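Local coordinates for bifunctional protein PutA (Bradyrhizobium diazoefficiens, PDB 6BSN) that probably oxidises proline to glutamate in two steps, joining an FAD-dependent proline dehydrogenase and an NAD-dependent aldehyde dehydrogenase in one chain, at residues D105-E110 / T137-I142. The protein carries 1 engineered substitution. Sequence-based numbering, arbitrary orientation.
Sequences DFIHHE and TPDGTI
Ile107 and Gly140 bring the two backbones closest, CA to CA 5.0 Å, so the first turn of helix 106-118 lies against the start of helix 140-149. Glu110 reaches across from that turn: CG stands opposite the backbone N (chi1 -175°) and the extended chain carries its carboxylate to Thr141. The two oxygens divide the work. Glu110 OE1 accepts from Thr141 N at 3.0 Å, bent to 142°. Glu110 OE2 takes the hydroxyl OG1 of Thr141 at 2.6 Å; both donors arrive on the syn side, moderately out of the carboxylate plane. Water 1 extends the network, donating to Glu110 OE1 at 2.7 Å and accepting from Ile142 N at 2.9 Å. Beyond the segments, OE2 also pairs with Arg923, and Gly140 N bonds to Asp926.

Apolar contacts flank this polar centre. The Phe106 ring meets the chain at Pro138 obliquely, Phe106 CE2 to Pro138 CA 3.5 Å, and Ile142 CG2 approaches the ring edge near its plane. Ile142 CD1 rests beside the helix backbone at Phe106 O and Glu110 N. Ile107 lays CG1 over Gly140 CA at 3.6 Å, an approach that depends on Gly140 having no CB, whose position would fall too near Ile107 CG1. Ile107 CD1 touches the Asp139 carboxylate. Water 2 links Asp139 OD1 to Ile107 N, an amide in the opening turn of its helix.

Through Arg923 and Asp926 the two helix starts are joined to the aldehyde dehydrogenase part of the same chain. A buried carboxylate met by the amide and hydroxyl of Thr141, by a water and by an arginine would probably stay ionised.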
ATOM      1  N   ASP A 105      46.411  16.997  15.943  1.00 32.71           N
ATOM      2  CA  ASP A 105      46.395  16.473  17.305  1.00 27.74           C
ATOM      3  C   ASP A 105      44.982  16.471  17.875  1.00 30.38           C
ATOM      4  O   ASP A 105      44.764  16.816  19.035  1.00 29.12           O
ATOM      5  CB  ASP A 105      47.329  17.266  18.217  1.00 27.29           C
ATOM      6  CG  ASP A 105      48.769  16.840  18.069  1.00 36.12           C
ATOM      7  OD1 ASP A 105      49.658  17.614  18.461  1.00 40.07           O
ATOM      8  OD2 ASP A 105      49.010  15.736  17.538  1.00 44.73           O
ATOM      9  N   PHE A 106      44.008  16.067  17.055  1.00 22.10           N
ATOM     10  CA  PHE A 106      42.621  16.225  17.462  1.00 26.05           C
ATOM     11  C   PHE A 106      42.295  15.369  18.690  1.00 33.90           C
ATOM     12  O   PHE A 106      41.766  15.878  19.687  1.00 32.88           O
ATOM     13  CB  PHE A 106      41.692  15.884  16.299  1.00 29.95           C
ATOM     14  CG  PHE A 106      42.020  16.594  15.019  1.00 25.22           C
ATOM     15  CD1 PHE A 106      41.659  17.920  14.836  1.00 25.54           C
ATOM     16  CD2 PHE A 106      42.657  15.925  13.989  1.00 27.19           C
ATOM     17  CE1 PHE A 106      41.942  18.582  13.644  1.00 27.53           C
ATOM     18  CE2 PHE A 106      42.953  16.574  12.795  1.00 38.58           C
ATOM     19  CZ  PHE A 106      42.587  17.913  12.625  1.00 32.38           C
ATOM     20  N   ILE A 107      42.587  14.059  18.623  1.00 31.56           N
ATOM     21  CA  ILE A 107      42.302  13.153  19.739  1.00 27.45           C
ATOM     22  C   ILE A 107      43.173  13.494  20.951  1.00 30.28           C
ATOM     23  O   ILE A 107      42.703  13.452  22.099  1.00 26.83           O
ATOM     24  CB  ILE A 107      42.454  11.686  19.273  1.00 34.96           C
ATOM     25  CG1 ILE A 107      41.263  11.313  18.371  1.00 35.17           C
ATOM     26  CG2 ILE A 107      42.573  10.673  20.452  1.00 24.63           C
ATOM     27  CD1 ILE A 107      41.427  10.021  17.610  1.00 30.06           C
ATOM     28  N   HIS A 108      44.439  13.868  20.715  1.00 29.80           N
ATOM     29  CA  HIS A 108      45.314  14.332  21.792  1.00 30.51           C
ATOM     30  C   HIS A 108      44.693  15.505  22.559  1.00 34.67           C
ATOM     31  O   HIS A 108      44.695  15.523  23.793  1.00 27.51           O
ATOM     32  CB  HIS A 108      46.680  14.724  21.217  1.00 34.40           C
ATOM     33  CG  HIS A 108      47.702  15.113  22.251  1.00 30.06           C
ATOM     34  ND1 HIS A 108      48.275  14.202  23.114  1.00 37.31           N
ATOM     35  CD2 HIS A 108      48.281  16.301  22.530  1.00 38.02           C
ATOM     36  CE1 HIS A 108      49.148  14.815  23.890  1.00 32.95           C
ATOM     37  NE2 HIS A 108      49.173  16.090  23.555  1.00 34.87           N
ATOM     38  N   HIS A 109      44.138  16.492  21.847  1.00 34.67           N
ATOM     39  CA  HIS A 109      43.539  17.626  22.556  1.00 31.17           C
ATOM     40  C   HIS A 109      42.305  17.209  23.327  1.00 24.47           C
ATOM     41  O   HIS A 109      42.086  17.679  24.450  1.00 31.27           O
ATOM     42  CB  HIS A 109      43.189  18.751  21.585  1.00 29.00           C
ATOM     43  CG  HIS A 109      44.383  19.317  20.902  1.00 26.84           C
ATOM     44  ND1 HIS A 109      44.316  19.942  19.678  1.00 30.86           N
ATOM     45  CD2 HIS A 109      45.683  19.342  21.272  1.00 29.95           C
ATOM     46  CE1 HIS A 109      45.530  20.322  19.319  1.00 34.75           C
ATOM     47  NE2 HIS A 109      46.373  19.979  20.273  1.00 31.75           N
ATOM     48  N   GLU A 110      41.477  16.341  22.731  1.00 25.00           N
ATOM     49  CA  GLU A 110      40.283  15.881  23.421  1.00 26.99           C
ATOM     50  C   GLU A 110      40.645  15.045  24.643  1.00 27.71           C
ATOM     51  O   GLU A 110      39.999  15.153  25.690  1.00 24.76           O
ATOM     52  CB  GLU A 110      39.417  15.074  22.464  1.00 29.21           C
ATOM     53  CG  GLU A 110      38.115  14.663  23.079  1.00 31.44           C
ATOM     54  CD  GLU A 110      37.172  13.971  22.099  1.00 32.40           C
ATOM     55  OE1 GLU A 110      37.587  13.645  20.959  1.00 29.85           O
ATOM     56  OE2 GLU A 110      36.008  13.758  22.487  1.00 31.64           O
ATOM     57  N   THR A 137      44.643  13.390   9.276  1.00 52.92           N
ATOM     58  CA  THR A 137      43.273  12.912   9.130  1.00 53.02           C
ATOM     59  C   THR A 137      42.390  13.435  10.259  1.00 47.85           C
ATOM     60  O   THR A 137      42.670  13.168  11.438  1.00 47.40           O
ATOM     61  CB  THR A 137      43.245  11.382   9.118  1.00 59.00           C
ATOM     62  OG1 THR A 137      43.913  10.892   7.948  1.00 65.39           O
ATOM     63  CG2 THR A 137      41.808  10.860   9.145  1.00 56.70           C
ATOM     64  N   PRO A 138      41.360  14.181   9.961  1.00 45.93           N
ATOM     65  CA  PRO A 138      40.528  14.736  11.033  1.00 40.05           C
ATOM     66  C   PRO A 138      39.680  13.674  11.715  1.00 36.46           C
ATOM     67  O   PRO A 138      38.590  13.353  11.231  1.00 39.13           O
ATOM     68  CB  PRO A 138      39.655  15.767  10.301  1.00 46.01           C
ATOM     69  CG  PRO A 138      40.357  16.036   9.011  1.00 50.94           C
ATOM     70  CD  PRO A 138      41.039  14.752   8.644  1.00 48.14           C
ATOM     71  N   ASP A 139      40.143  13.136  12.839  1.00 34.10           N
ATOM     72  CA  ASP A 139      39.358  12.173  13.612  1.00 36.06           C
ATOM     73  C   ASP A 139      39.147  12.697  15.032  1.00 31.26           C
ATOM     74  O   ASP A 139      39.574  13.793  15.386  1.00 35.14           O
ATOM     75  CB  ASP A 139      40.018  10.788  13.628  1.00 39.31           C
ATOM     76  CG  ASP A 139      41.462  10.825  14.079  1.00 39.61           C
ATOM     77  OD1 ASP A 139      41.962  11.905  14.462  1.00 44.59           O
ATOM     78  OD2 ASP A 139      42.114   9.767  14.018  1.00 46.44           O
ATOM     79  N   GLY A 140      38.497  11.885  15.849  1.00 30.42           N
ATOM     80  CA  GLY A 140      38.075  12.315  17.159  1.00 30.28           C
ATOM     81  C   GLY A 140      36.841  13.190  17.080  1.00 27.73           C
ATOM     82  O   GLY A 140      36.369  13.584  16.006  1.00 25.13           O
ATOM     83  N   THR A 141      36.303  13.498  18.257  1.00 25.65           N
ATOM     84  CA  THR A 141      35.163  14.405  18.312  1.00 30.78           C
ATOM     85  C   THR A 141      35.524  15.756  17.716  1.00 35.05           C
ATOM     86  O   THR A 141      34.711  16.383  17.030  1.00 36.17           O
ATOM     87  CB  THR A 141      34.698  14.582  19.753  1.00 26.90           C
ATOM     88  OG1 THR A 141      34.580  13.294  20.370  1.00 25.79           O
ATOM     89  CG2 THR A 141      33.348  15.306  19.799  1.00 24.08           C
ATOM     90  N   ILE A 142      36.749  16.213  17.962  1.00 31.11           N
ATOM     91  CA  ILE A 142      37.160  17.517  17.469  1.00 34.48           C
ATOM     92  C   ILE A 142      37.490  17.448  15.987  1.00 29.95           C
ATOM     93  O   ILE A 142      37.135  18.347  15.224  1.00 32.89           O
ATOM     94  CB  ILE A 142      38.345  18.059  18.293  1.00 24.12           C
ATOM     95  CG1 ILE A 142      37.957  18.174  19.768  1.00 26.02           C
ATOM     96  CG2 ILE A 142      38.804  19.416  17.755  1.00 24.20           C
ATOM     97  CD1 ILE A 142      39.165  18.535  20.659  1.00 28.28           C
TER
HETATM   98  O   HOH W   1      39.110  14.859  19.073  1.00 24.42           O
HETATM   99  O   HOH W   2      43.985  12.797  16.224  1.00 32.84           O